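Local coordinates for protein aminopeptidase N (Francisella tularensis subsp. tularensis, PDB 5DLL) that is a zinc-dependent M1-family aminopeptidase that releases N-terminal residues, preferably alanine, from peptides and probably helps degrade intracellular protein fragments, at residues V654-D660 with K673-K677; K22-Y26 with E55-T61; Y213-S217 with E250-E256; L827-K831 with K863-S867. One frame throughout, in Å; residues are numbered along the deposited sequence.

Interaction 1 of 4, residues V654-D660 with K673-K677; sequences VYQQCND and KRKLK
In the ARM-repeat-like helical region, two successive helices form an antiparallel pair, with Cys658 near the end of helix 648-658 packed against Lys673 and Lys677 of helix 668-685. The segment axes approach to 8.8 Å at an angle of 154°, a close fit to which the small cysteine is well suited: its CB lies 3.8 Å from Lys677 CB, while SG turns to Leu676 CD2. That same leucine methyl meets Val654 CG1 at 3.6 Å, the two branched side chains crossing at about a right angle, and Leu676 also packs on helix 605-612. Lys677 serves mainly through its methylene chain. CG sits 3.5 Å from Tyr655 CE1, and the bend at chi3 (62°) lets the chain pass Asn659 before its ammonium pairs with Asp709. The Tyr655 ring, also packed on helix 691-703, turns an edge to the Lys677 carbonyl oxygen, which lies in the ring plane. Asn659, the first residue beyond the helix, is the centre of an inverse gamma turn. Next, Asp660 crosses the Lys673 chain, its OD1 accepting from Lys662 N. Lys673 NZ, bent back at chi4, donates to Gln657 O over 3.3 Å, approaching in the carbonyl plane with a C=O...N angle of 150°.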
loop_
_atom_site.group_PDB
_atom_site.type_symbol
_atom_site.label_atom_id
_atom_site.label_comp_id
_atom_site.label_asym_id
_atom_site.label_seq_id
_atom_site.Cartn_x
_atom_site.Cartn_y
_atom_site.Cartn_z
ATOM N N VAL A 654 -22.037 9.688 24.505
ATOM C CA VAL A 654 -20.686 9.692 23.957
ATOM C C VAL A 654 -20.605 10.539 22.682
ATOM O O VAL A 654 -19.576 11.155 22.419
ATOM C CB VAL A 654 -20.172 8.262 23.691
ATOM C CG1 VAL A 654 -18.790 8.295 23.055
ATOM C CG2 VAL A 654 -20.121 7.463 24.988
ATOM N N TYR A 655 -21.679 10.591 21.901
ATOM C CA TYR A 655 -21.700 11.473 20.735
ATOM C C TYR A 655 -21.475 12.903 21.195
ATOM O O TYR A 655 -20.541 13.557 20.745
ATOM C CB TYR A 655 -23.022 11.379 19.956
ATOM C CG TYR A 655 -23.110 12.365 18.801
ATOM C CD1 TYR A 655 -22.588 12.051 17.548
ATOM C CD2 TYR A 655 -23.699 13.620 18.967
ATOM C CE1 TYR A 655 -22.655 12.953 16.493
ATOM C CE2 TYR A 655 -23.772 14.529 17.918
ATOM C CZ TYR A 655 -23.248 14.191 16.683
ATOM O OH TYR A 655 -23.318 15.085 15.637
ATOM N N GLN A 656 -22.321 13.375 22.107
ATOM C CA GLN A 656 -22.271 14.778 22.528
ATOM C C GLN A 656 -21.035 15.095 23.378
ATOM O O GLN A 656 -20.667 16.263 23.509
ATOM C CB GLN A 656 -23.577 15.218 23.227
ATOM C CG GLN A 656 -24.659 15.747 22.271
ATOM C CD GLN A 656 -24.267 17.032 21.532
ATOM O OE1 GLN A 656 -23.564 17.883 22.067
ATOM N NE2 GLN A 656 -24.734 17.178 20.303
ATOM N N GLN A 657 -20.380 14.072 23.926
ATOM C CA GLN A 657 -19.098 14.280 24.608
ATOM C C GLN A 657 -17.908 14.262 23.632
ATOM O O GLN A 657 -16.831 14.765 23.954
ATOM C CB GLN A 657 -18.920 13.287 25.768
ATOM C CG GLN A 657 -18.079 12.053 25.489
ATOM C CD GLN A 657 -18.093 11.066 26.649
ATOM O OE1 GLN A 657 -18.965 11.117 27.525
ATOM N NE2 GLN A 657 -17.123 10.159 26.657
ATOM N N CYS A 658 -18.105 13.679 22.449
ATOM C CA CYS A 658 -17.131 13.772 21.355
ATOM C C CYS A 658 -17.391 14.981 20.451
ATOM O O CYS A 658 -16.478 15.459 19.781
ATOM C CB CYS A 658 -17.154 12.500 20.508
ATOM S SG CYS A 658 -16.658 10.996 21.383
ATOM N N ASN A 659 -18.635 15.461 20.436
ATOM C CA ASN A 659 -19.047 16.592 19.602
ATOM C C ASN A 659 -18.674 17.916 20.257
ATOM O O ASN A 659 -19.542 18.679 20.693
ATOM C CB ASN A 659 -20.561 16.523 19.350
ATOM C CG ASN A 659 -21.059 17.603 18.402
ATOM O OD1 ASN A 659 -22.074 18.244 18.666
ATOM N ND2 ASN A 659 -20.355 17.803 17.294
ATOM N N ASP A 660 -17.374 18.184 20.326
ATOM C CA ASP A 660 -16.868 19.370 21.014
ATOM C C ASP A 660 -16.834 20.566 20.059
ATOM O O ASP A 660 -17.186 20.442 18.883
ATOM C CB ASP A 660 -15.500 19.084 21.657
ATOM C CG ASP A 660 -14.361 19.074 20.656
ATOM O OD1 ASP A 660 -13.895 20.165 20.286
ATOM O OD2 ASP A 660 -13.909 17.983 20.258
ATOM N N LYS A 673 -11.535 11.420 18.174
ATOM C CA LYS A 673 -12.819 11.932 18.671
ATOM C C LYS A 673 -13.848 11.890 17.541
ATOM O O LYS A 673 -14.950 11.361 17.713
ATOM C CB LYS A 673 -12.650 13.377 19.180
ATOM C CG LYS A 673 -13.311 13.713 20.513
ATOM C CD LYS A 673 -12.577 14.874 21.189
ATOM C CE LYS A 673 -13.438 15.668 22.168
ATOM N NZ LYS A 673 -13.590 15.055 23.518
ATOM N N ARG A 674 -13.454 12.422 16.383
ATOM C CA ARG A 674 -14.334 12.545 15.214
ATOM C C ARG A 674 -14.844 11.222 14.656
ATOM O O ARG A 674 -15.927 11.173 14.069
ATOM C CB ARG A 674 -13.632 13.309 14.084
ATOM C CG ARG A 674 -13.783 14.819 14.153
ATOM C CD ARG A 674 -13.260 15.480 12.889
ATOM N NE ARG A 674 -11.804 15.379 12.790
ATOM C CZ ARG A 674 -10.937 16.224 13.351
ATOM N NH1 ARG A 674 -11.358 17.263 14.064
ATOM N NH2 ARG A 674 -9.631 16.030 13.192
ATOM N N LYS A 675 -14.072 10.154 14.808
ATOM C CA LYS A 675 -14.513 8.870 14.275
ATOM C C LYS A 675 -15.361 8.083 15.268
ATOM O O LYS A 675 -16.319 7.430 14.859
ATOM C CB LYS A 675 -13.357 8.039 13.713
ATOM C CG LYS A 675 -12.218 7.722 14.661
ATOM C CD LYS A 675 -11.140 6.925 13.938
ATOM C CE LYS A 675 -10.449 7.741 12.850
ATOM N NZ LYS A 675 -9.294 7.023 12.247
ATOM N N LEU A 676 -15.043 8.159 16.559
ATOM C CA LEU A 676 -15.939 7.597 17.574
ATOM C C LEU A 676 -17.278 8.331 17.538
ATOM O O LEU A 676 -18.337 7.714 17.672
ATOM C CB LEU A 676 -15.345 7.682 18.981
ATOM C CG LEU A 676 -16.226 7.039 20.065
ATOM C CD1 LEU A 676 -16.375 5.546 19.814
ATOM C CD2 LEU A 676 -15.693 7.285 21.466
ATOM N N LYS A 677 -17.217 9.651 17.366
ATOM C CA LYS A 677 -18.412 10.458 17.143
ATOM C C LYS A 677 -19.242 9.903 15.981
ATOM O O LYS A 677 -20.463 9.798 16.081
ATOM C CB LYS A 677 -18.027 11.915 16.872
ATOM C CG LYS A 677 -19.192 12.780 16.420
ATOM C CD LYS A 677 -18.863 14.261 16.436
ATOM C CE LYS A 677 -17.734 14.601 15.482
ATOM N NZ LYS A 677 -17.740 16.054 15.157
#

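Interaction 2 of 4, residues K22-Y26 with E55-T61; sequences KPSNY and ENRENNT
Asn56 and Asn25 supply the main side-chain donors joining loop 22-26 to loop 55-61. Asn56 ND2 gives a nearly straight hydrogen bond of 2.7 Å to Pro23 O, in the plane of its own amide and almost in line with the carbonyl. Proline has no N-H of its own to offer, but its carbonyl is thus satisfied. In return the Asn25 amide enters the second loop, where ND2 bonds to Thr61 O at 3.1 Å, with an N-H...O angle of 172°, and to Asn59 O at 3.3 Å. The second bond is less direct, since the donor stands above the carbonyl plane of Asn59. A first torsion of 69°, which sets CG between the backbone N and carbonyl carbon, swings the Asn25 amide into this position.

Arg57 points its CB away, yet bends at chi2 and chi3 so that its guanidinium returns over Tyr26. NH1 lies 3.6 Å above one ring face, toward the rim; the guanidinium, its plane steeply inclined to the ring, makes an off-centre cation-pi contact through CZ. NH1 also donates to Asn56 O at 2.9 Å, and NH2 makes a weak bond to Tyr26 OH. At the solvent side Lys22 NZ and Glu58 OE1 form only a long salt bridge of 3.7 Å. Asn53 donates its ND2 to Ser24 O, while Thr61 OG1 bonds to Asn96. Asn59 OD1 accepts from Thr61 N at 2.8 Å, completing an Asx turn in the loop that follows strand 42-52, beside the entry to its antiparallel neighbour 26-36 in the large sheet of the M1 N-terminal domain.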
loop_
_atom_site.group_PDB
_atom_site.type_symbol
_atom_site.label_atom_id
_atom_site.label_comp_id
_atom_site.label_asym_id
_atom_site.label_seq_id
_atom_site.Cartn_x
_atom_site.Cartn_y
_atom_site.Cartn_z
ATOM N N LYS A 22 23.904 -14.389 -12.307
ATOM C CA LYS A 22 25.347 -14.215 -12.387
ATOM C C LYS A 22 25.635 -12.730 -12.227
ATOM O O LYS A 22 24.926 -11.903 -12.806
ATOM C CB LYS A 22 25.883 -14.681 -13.742
ATOM C CG LYS A 22 26.299 -16.141 -13.803
ATOM C CD LYS A 22 26.890 -16.460 -15.169
ATOM C CE LYS A 22 27.143 -17.949 -15.357
ATOM N NZ LYS A 22 28.318 -18.433 -14.581
ATOM N N PRO A 23 26.675 -12.376 -11.449
ATOM C CA PRO A 23 27.029 -10.961 -11.404
ATOM C C PRO A 23 27.459 -10.468 -12.782
ATOM O O PRO A 23 27.969 -11.251 -13.586
ATOM C CB PRO A 23 28.197 -10.908 -10.414
ATOM C CG PRO A 23 28.723 -12.297 -10.341
ATOM C CD PRO A 23 27.560 -13.200 -10.607
ATOM N N SER A 24 27.231 -9.187 -13.053
ATOM C CA SER A 24 27.677 -8.576 -14.300
ATOM C C SER A 24 29.191 -8.726 -14.435
ATOM O O SER A 24 29.918 -8.516 -13.468
ATOM C CB SER A 24 27.299 -7.098 -14.325
ATOM O OG SER A 24 27.631 -6.515 -15.569
ATOM N N ASN A 25 29.660 -9.102 -15.624
ATOM C CA ASN A 25 31.101 -9.247 -15.862
ATOM C C ASN A 25 31.845 -7.909 -15.946
ATOM O O ASN A 25 33.064 -7.867 -15.790
ATOM C CB ASN A 25 31.390 -10.129 -17.096
ATOM C CG ASN A 25 30.992 -9.478 -18.412
ATOM O OD1 ASN A 25 30.160 -8.574 -18.455
ATOM N ND2 ASN A 25 31.589 -9.951 -19.501
ATOM N N TYR A 26 31.109 -6.824 -16.184
ATOM C CA TYR A 26 31.672 -5.471 -16.147
ATOM C C TYR A 26 30.817 -4.565 -15.263
ATOM O O TYR A 26 29.606 -4.773 -15.141
ATOM C CB TYR A 26 31.818 -4.908 -17.568
ATOM C CG TYR A 26 33.018 -5.493 -18.281
ATOM C CD1 TYR A 26 34.272 -4.900 -18.168
ATOM C CD2 TYR A 26 32.912 -6.661 -19.032
ATOM C CE1 TYR A 26 35.383 -5.441 -18.793
ATOM C CE2 TYR A 26 34.021 -7.210 -19.660
ATOM C CZ TYR A 26 35.254 -6.597 -19.535
ATOM O OH TYR A 26 36.364 -7.125 -20.153
ATOM N N GLU A 55 34.447 -10.617 -9.860
ATOM C CA GLU A 55 33.532 -11.716 -9.538
ATOM C C GLU A 55 32.976 -12.461 -10.765
ATOM O O GLU A 55 32.321 -13.498 -10.614
ATOM C CB GLU A 55 32.373 -11.193 -8.679
ATOM C CG GLU A 55 32.807 -10.669 -7.316
ATOM C CD GLU A 55 31.653 -10.130 -6.482
ATOM O OE1 GLU A 55 30.494 -10.154 -6.957
ATOM O OE2 GLU A 55 31.909 -9.679 -5.344
ATOM N N ASN A 56 33.219 -11.933 -11.966
ATOM C CA ASN A 56 32.828 -12.599 -13.215
ATOM C C ASN A 56 33.736 -12.193 -14.382
ATOM O O ASN A 56 33.578 -11.109 -14.939
ATOM C CB ASN A 56 31.361 -12.288 -13.536
ATOM C CG ASN A 56 30.888 -12.925 -14.832
ATOM O OD1 ASN A 56 31.610 -13.686 -15.470
ATOM N ND2 ASN A 56 29.662 -12.617 -15.221
ATOM N N ARG A 57 34.677 -13.067 -14.745
ATOM C CA ARG A 57 35.630 -12.796 -15.829
ATOM C C ARG A 57 35.690 -13.935 -16.855
ATOM O O ARG A 57 36.758 -14.236 -17.392
ATOM C CB ARG A 57 37.037 -12.561 -15.258
ATOM C CG ARG A 57 37.158 -11.434 -14.243
ATOM C CD ARG A 57 36.743 -10.072 -14.788
ATOM N NE ARG A 57 37.097 -9.863 -16.193
ATOM C CZ ARG A 57 36.240 -9.567 -17.173
ATOM N NH1 ARG A 57 34.938 -9.426 -16.942
ATOM N NH2 ARG A 57 36.696 -9.401 -18.409
ATOM N N GLU A 58 34.548 -14.554 -17.140
ATOM C CA GLU A 58 34.509 -15.692 -18.070
ATOM C C GLU A 58 34.629 -15.285 -19.547
ATOM O O GLU A 58 34.922 -16.123 -20.398
ATOM C CB GLU A 58 33.264 -16.559 -17.829
ATOM C CG GLU A 58 31.930 -15.927 -18.203
ATOM C CD GLU A 58 30.739 -16.734 -17.711
ATOM O OE1 GLU A 58 30.945 -17.796 -17.082
ATOM O OE2 GLU A 58 29.590 -16.307 -17.953
ATOM N N ASN A 59 34.397 -14.006 -19.841
ATOM C CA ASN A 59 34.692 -13.433 -21.158
ATOM C C ASN A 59 34.849 -11.914 -21.080
ATOM O O ASN A 59 34.539 -11.309 -20.060
ATOM C CB ASN A 59 33.604 -13.799 -22.175
ATOM C CG ASN A 59 32.291 -13.079 -21.922
ATOM O OD1 ASN A 59 32.209 -11.854 -22.019
ATOM N ND2 ASN A 59 31.253 -13.842 -21.615
ATOM N N ASN A 60 35.311 -11.306 -22.168
ATOM C CA ASN A 60 35.538 -9.857 -22.214
ATOM C C ASN A 60 34.603 -9.137 -23.185
ATOM O O ASN A 60 34.997 -8.174 -23.848
ATOM C CB ASN A 60 36.994 -9.576 -22.585
ATOM C CG ASN A 60 37.970 -10.363 -21.736
ATOM O OD1 ASN A 60 37.664 -10.745 -20.600
ATOM N ND2 ASN A 60 39.149 -10.617 -22.285
ATOM N N THR A 61 33.361 -9.608 -23.259
ATOM C CA THR A 61 32.351 -8.985 -24.092
ATOM C C THR A 61 31.481 -8.092 -23.222
ATOM O O THR A 61 30.978 -8.529 -22.190
ATOM C CB THR A 61 31.463 -10.034 -24.789
ATOM O OG1 THR A 61 32.261 -10.824 -25.683
ATOM C CG2 THR A 61 30.341 -9.360 -25.579
#

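Interaction 3 of 4, residues Y213-S217 with E250-E256; sequences YITKS and EDRFGLE
Extended torsions carry two glutamates across to the end of strand 207-214 and the loop after it: Glu250 runs straight beyond CG (chi2 180°), and Glu256 does likewise (chi2 -178°). Tyr213 meets the first from the opposite direction, its CG anti to the backbone N (chi1 178°), which extends the ring toward Glu250; OH donates to Glu250 OE1 at 2.7 Å. The acceptor lies in the ring plane, but the hydroxyl comes from above the carboxylate plane. Glu250 OE2 takes the backbone N-H of Lys216 at 2.8 Å, so each oxygen of this buried carboxylate has a donor; a glutamate is long enough to span the gap and accept with both carboxylate oxygens. Glu256 OE2 accepts from Thr215 OG1, also at 2.8 Å, while that hydroxyl in turn accepts from Arg219 N. Ser217 OG points to the same OE2, though its modelled distance is doubtfully short. Lys216 bends at chi3 and brings NZ beside Gly254, whose positive phi, just beyond helix 236-253, favours glycine. The contact thereby ties that helix to strand 207-214, an outermost strand beside 220-227, while the Leu255 side chain packs on helix 390-423 and lies about 10 Å from that of the zinc ligand His313.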
loop_
_atom_site.group_PDB
_atom_site.type_symbol
_atom_site.label_atom_id
_atom_site.label_comp_id
_atom_site.label_asym_id
_atom_site.label_seq_id
_atom_site.Cartn_x
_atom_site.Cartn_y
_atom_site.Cartn_z
ATOM N N TYR A 213 14.963 22.368 6.194
ATOM C CA TYR A 213 14.981 21.443 7.319
ATOM C C TYR A 213 16.414 21.294 7.835
ATOM O O TYR A 213 17.318 20.973 7.066
ATOM C CB TYR A 213 14.435 20.071 6.902
ATOM C CG TYR A 213 14.476 19.059 8.024
ATOM C CD1 TYR A 213 13.441 18.979 8.947
ATOM C CD2 TYR A 213 15.565 18.207 8.179
ATOM C CE1 TYR A 213 13.482 18.070 9.988
ATOM C CE2 TYR A 213 15.619 17.297 9.223
ATOM C CZ TYR A 213 14.575 17.234 10.122
ATOM O OH TYR A 213 14.618 16.332 11.157
ATOM N N ILE A 214 16.615 21.525 9.130
ATOM C CA ILE A 214 17.936 21.379 9.741
ATOM C C ILE A 214 18.110 19.949 10.233
ATOM O O ILE A 214 17.292 19.444 11.005
ATOM C CB ILE A 214 18.140 22.341 10.931
ATOM C CG1 ILE A 214 17.963 23.803 10.492
ATOM C CG2 ILE A 214 19.511 22.120 11.566
ATOM C CD1 ILE A 214 19.121 24.367 9.697
ATOM N N THR A 215 19.187 19.308 9.797
ATOM C CA THR A 215 19.449 17.925 10.158
ATOM C C THR A 215 20.042 17.800 11.562
ATOM O O THR A 215 20.395 18.793 12.202
ATOM C CB THR A 215 20.390 17.248 9.137
ATOM O OG1 THR A 215 21.665 17.906 9.119
ATOM C CG2 THR A 215 19.788 17.291 7.751
ATOM N N LYS A 216 20.141 16.555 12.012
ATOM C CA LYS A 216 20.708 16.173 13.306
ATOM C C LYS A 216 22.174 16.604 13.461
ATOM O O LYS A 216 22.617 16.918 14.567
ATOM C CB LYS A 216 20.587 14.652 13.425
ATOM C CG LYS A 216 21.050 13.991 14.715
ATOM C CD LYS A 216 20.651 12.508 14.721
ATOM C CE LYS A 216 21.048 11.772 13.433
ATOM N NZ LYS A 216 20.620 10.351 13.405
ATOM N N SER A 217 22.916 16.618 12.352
ATOM C CA SER A 217 24.295 17.116 12.339
ATOM C C SER A 217 24.359 18.584 11.893
ATOM O O SER A 217 25.424 19.080 11.515
ATOM C CB SER A 217 25.164 16.255 11.426
ATOM O OG SER A 217 24.864 16.510 10.067
ATOM N N GLU A 250 15.379 10.285 11.595
ATOM C CA GLU A 250 16.462 10.661 12.514
ATOM C C GLU A 250 16.200 10.132 13.921
ATOM O O GLU A 250 17.036 9.432 14.494
ATOM C CB GLU A 250 16.640 12.180 12.574
ATOM C CG GLU A 250 17.298 12.780 11.345
ATOM C CD GLU A 250 17.453 14.288 11.427
ATOM O OE1 GLU A 250 16.710 14.936 12.187
ATOM O OE2 GLU A 250 18.321 14.837 10.722
ATOM N N ASP A 251 15.032 10.458 14.467
ATOM C CA ASP A 251 14.703 10.097 15.846
ATOM C C ASP A 251 14.710 8.584 16.060
ATOM O O ASP A 251 15.430 8.088 16.914
ATOM C CB ASP A 251 13.343 10.681 16.262
ATOM C CG ASP A 251 13.389 12.198 16.496
ATOM O OD1 ASP A 251 14.492 12.781 16.598
ATOM O OD2 ASP A 251 12.302 12.810 16.586
ATOM N N ARG A 252 13.933 7.851 15.273
ATOM C CA ARG A 252 13.771 6.420 15.510
ATOM C C ARG A 252 14.849 5.533 14.878
ATOM O O ARG A 252 15.264 4.544 15.483
ATOM C CB ARG A 252 12.393 5.949 15.052
ATOM C CG ARG A 252 12.180 4.478 15.339
ATOM C CD ARG A 252 10.724 4.085 15.479
ATOM N NE ARG A 252 10.633 2.630 15.577
ATOM C CZ ARG A 252 9.520 1.919 15.439
ATOM N NH1 ARG A 252 8.354 2.516 15.204
ATOM N NH2 ARG A 252 9.578 0.594 15.541
ATOM N N PHE A 253 15.291 5.867 13.668
ATOM C CA PHE A 253 16.213 4.996 12.925
ATOM C C PHE A 253 17.672 5.465 12.899
ATOM O O PHE A 253 18.566 4.688 12.553
ATOM C CB PHE A 253 15.691 4.768 11.499
ATOM C CG PHE A 253 14.744 3.605 11.385
ATOM C CD1 PHE A 253 13.388 3.763 11.640
ATOM C CD2 PHE A 253 15.212 2.345 11.036
ATOM C CE1 PHE A 253 12.517 2.687 11.545
ATOM C CE2 PHE A 253 14.347 1.265 10.938
ATOM C CZ PHE A 253 12.997 1.435 11.195
ATOM N N GLY A 254 17.914 6.716 13.276
ATOM C CA GLY A 254 19.256 7.284 13.229
ATOM C C GLY A 254 19.715 7.530 11.802
ATOM O O GLY A 254 20.910 7.458 11.506
ATOM N N LEU A 255 18.761 7.826 10.918
ATOM C CA LEU A 255 19.041 8.025 9.499
ATOM C C LEU A 255 18.845 9.482 9.102
ATOM O O LEU A 255 17.721 9.999 9.082
ATOM C CB LEU A 255 18.155 7.117 8.643
ATOM C CG LEU A 255 18.400 5.622 8.872
ATOM C CD1 LEU A 255 17.360 4.778 8.147
ATOM C CD2 LEU A 255 19.812 5.226 8.462
ATOM N N GLU A 256 19.967 10.124 8.789
ATOM C CA GLU A 256 20.006 11.506 8.344
ATOM C C GLU A 256 20.027 11.571 6.807
ATOM O O GLU A 256 20.679 10.753 6.144
ATOM C CB GLU A 256 21.260 12.167 8.924
ATOM C CG GLU A 256 21.241 13.685 8.941
ATOM C CD GLU A 256 22.525 14.277 9.492
ATOM O OE1 GLU A 256 23.170 13.631 10.350
ATOM O OE2 GLU A 256 22.889 15.395 9.070
#

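Interaction 4 of 4, residues L827-K831 with K863-S867; sequences LMSWK and KSLES
The Trp830 indole meets Ser864 edge-on: NE1 donates to Ser864 O at 3.0 Å, with the acceptor exactly in the ring plane. Leu827 O also lies at the ring edge, near that plane, whereas one face carries Lys831 CG, 3.6 Å above it and offset toward the rim. Lys842 of helix 835-849 adds a cation-pi contact to the same indole, and Gln838 and Leu845 of that helix pack against it. A first torsion of 62°, placing CG between the backbone N and the carbonyl carbon, directs this large ring from segment 827-831 to the last turn of helix 855-866.

Ser864 O receives a second donor, Ser867 OG, at 2.8 Å. The hydroxyl and the indole N-H come from opposite faces of the carbonyl plane, neither on a lone pair, and the indole bond is bent, with an N-H...O angle of 131°. Serine suits position 867 because its short side chain can fold back onto the turn just before it. Met828 CB rests 3.8 Å from Ser864 OG, a van der Waals contact with a small residue that lets the two backbones come close.

Lys831, extended beyond CG, reaches the chain terminus. Its NZ makes a weak hydrogen bond to Ser867 O at 3.4 Å and a long salt bridge to OXT at 3.8 Å. Because the chain stops at Ser867, Ser864 O has no backbone N-H four residues on; a tryptophan and a serine hydroxyl take its place, and the lysine probably offsets the negative charge gathered at this carboxyl end.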
loop_
_atom_site.group_PDB
_atom_site.type_symbol
_atom_site.label_atom_id
_atom_site.label_comp_id
_atom_site.label_asym_id
_atom_site.label_seq_id
_atom_site.Cartn_x
_atom_site.Cartn_y
_atom_site.Cartn_z
ATOM N N LEU A 827 -17.842 -9.624 -11.002
ATOM C CA LEU A 827 -18.667 -10.780 -11.365
ATOM C C LEU A 827 -17.923 -12.114 -11.287
ATOM O O LEU A 827 -18.542 -13.167 -11.422
ATOM C CB LEU A 827 -19.208 -10.590 -12.789
ATOM C CG LEU A 827 -20.245 -9.476 -12.953
ATOM C CD1 LEU A 827 -20.344 -9.050 -14.409
ATOM C CD2 LEU A 827 -21.606 -9.909 -12.421
ATOM N N MET A 828 -16.613 -12.072 -11.041
ATOM C CA MET A 828 -15.750 -13.247 -11.198
ATOM C C MET A 828 -15.564 -14.071 -9.916
ATOM O O MET A 828 -14.795 -15.032 -9.909
ATOM C CB MET A 828 -14.386 -12.814 -11.753
ATOM C CG MET A 828 -14.496 -11.868 -12.946
ATOM S SD MET A 828 -12.996 -11.573 -13.912
ATOM C CE MET A 828 -11.719 -11.589 -12.651
ATOM N N SER A 829 -16.276 -13.710 -8.847
ATOM C CA SER A 829 -16.239 -14.461 -7.583
ATOM C C SER A 829 -17.298 -15.574 -7.488
ATOM O O SER A 829 -17.384 -16.261 -6.476
ATOM C CB SER A 829 -16.415 -13.501 -6.406
ATOM O OG SER A 829 -15.396 -12.523 -6.405
ATOM N N TRP A 830 -18.085 -15.748 -8.547
ATOM C CA TRP A 830 -19.202 -16.708 -8.599
ATOM C C TRP A 830 -18.999 -18.088 -7.918
ATOM O O TRP A 830 -19.971 -18.700 -7.472
ATOM C CB TRP A 830 -19.629 -16.907 -10.065
ATOM C CG TRP A 830 -18.550 -17.483 -10.939
ATOM C CD1 TRP A 830 -17.666 -16.795 -11.719
ATOM C CD2 TRP A 830 -18.243 -18.872 -11.115
ATOM N NE1 TRP A 830 -16.828 -17.671 -12.372
ATOM C CE2 TRP A 830 -17.160 -18.953 -12.015
ATOM C CE3 TRP A 830 -18.779 -20.057 -10.597
ATOM C CZ2 TRP A 830 -16.609 -20.175 -12.410
ATOM C CZ3 TRP A 830 -18.227 -21.267 -10.988
ATOM C CH2 TRP A 830 -17.156 -21.317 -11.887
ATOM N N LYS A 831 -17.760 -18.581 -7.852
ATOM C CA LYS A 831 -17.459 -19.822 -7.119
ATOM C C LYS A 831 -17.844 -19.775 -5.634
ATOM O O LYS A 831 -18.209 -20.796 -5.053
ATOM C CB LYS A 831 -15.970 -20.169 -7.218
ATOM C CG LYS A 831 -15.566 -20.834 -8.519
ATOM C CD LYS A 831 -14.157 -21.395 -8.430
ATOM C CE LYS A 831 -13.848 -22.304 -9.606
ATOM N NZ LYS A 831 -12.544 -22.998 -9.426
ATOM N N LYS A 863 -11.651 -16.689 -18.904
ATOM C CA LYS A 863 -10.778 -17.377 -17.952
ATOM C C LYS A 863 -11.469 -17.730 -16.625
ATOM O O LYS A 863 -11.282 -18.832 -16.108
ATOM C CB LYS A 863 -9.517 -16.550 -17.683
ATOM C CG LYS A 863 -8.346 -17.375 -17.182
ATOM C CD LYS A 863 -7.235 -16.495 -16.643
ATOM C CE LYS A 863 -6.113 -17.335 -16.061
ATOM N NZ LYS A 863 -5.141 -16.492 -15.314
ATOM N N SER A 864 -12.261 -16.807 -16.078
ATOM C CA SER A 864 -12.995 -17.077 -14.830
ATOM C C SER A 864 -14.210 -17.985 -15.048
ATOM O O SER A 864 -14.638 -18.657 -14.118
ATOM C CB SER A 864 -13.430 -15.784 -14.127
ATOM O OG SER A 864 -14.716 -15.370 -14.546
ATOM N N LEU A 865 -14.767 -17.999 -16.259
ATOM C CA LEU A 865 -15.854 -18.928 -16.586
ATOM C C LEU A 865 -15.359 -20.370 -16.693
ATOM O O LEU A 865 -16.075 -21.301 -16.318
ATOM C CB LEU A 865 -16.564 -18.526 -17.886
ATOM C CG LEU A 865 -17.579 -17.379 -17.790
ATOM C CD1 LEU A 865 -18.003 -16.915 -19.180
ATOM C CD2 LEU A 865 -18.791 -17.789 -16.959
ATOM N N GLU A 866 -14.142 -20.551 -17.203
ATOM C CA GLU A 866 -13.567 -21.892 -17.374
ATOM C C GLU A 866 -12.844 -22.399 -16.124
ATOM O O GLU A 866 -12.593 -23.599 -16.001
ATOM C CB GLU A 866 -12.618 -21.935 -18.583
ATOM C CG GLU A 866 -11.271 -21.241 -18.388
ATOM C CD GLU A 866 -10.306 -21.470 -19.541
ATOM O OE1 GLU A 866 -10.750 -21.892 -20.633
ATOM O OE2 GLU A 866 -9.094 -21.224 -19.356
ATOM N N SER A 867 -12.509 -21.492 -15.208
ATOM C CA SER A 867 -11.756 -21.848 -14.003
ATOM C C SER A 867 -12.455 -22.928 -13.175
ATOM O O SER A 867 -11.800 -23.799 -12.604
ATOM C CB SER A 867 -11.521 -20.607 -13.140
ATOM O OG SER A 867 -12.749 -20.061 -12.691
ATOM O OXT SER A 867 -13.682 -22.959 -13.056
#

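Along the chain the contacts follow one another in the order 2, 3, 1, 4, and none touches another. Interaction 2 belongs to the N-terminal beta domain; interaction 3, its centre about 39 Å away, joins an outermost strand of the five-stranded sheet to helix 236-253 near the zinc site. Interactions 1 and 4 share the helical ARM-repeat-like range yet lie about 44 Å apart between centres, one joining successive helices 648-658 and 668-685 and the other involving the final helix and the chain terminus. The widest separation, about 66 Å between centres, is that of interactions 1 and 2, on opposite sides of the chain's centre. The contacts are thus local to separate parts of the M1 architecture, two of them in the helical region.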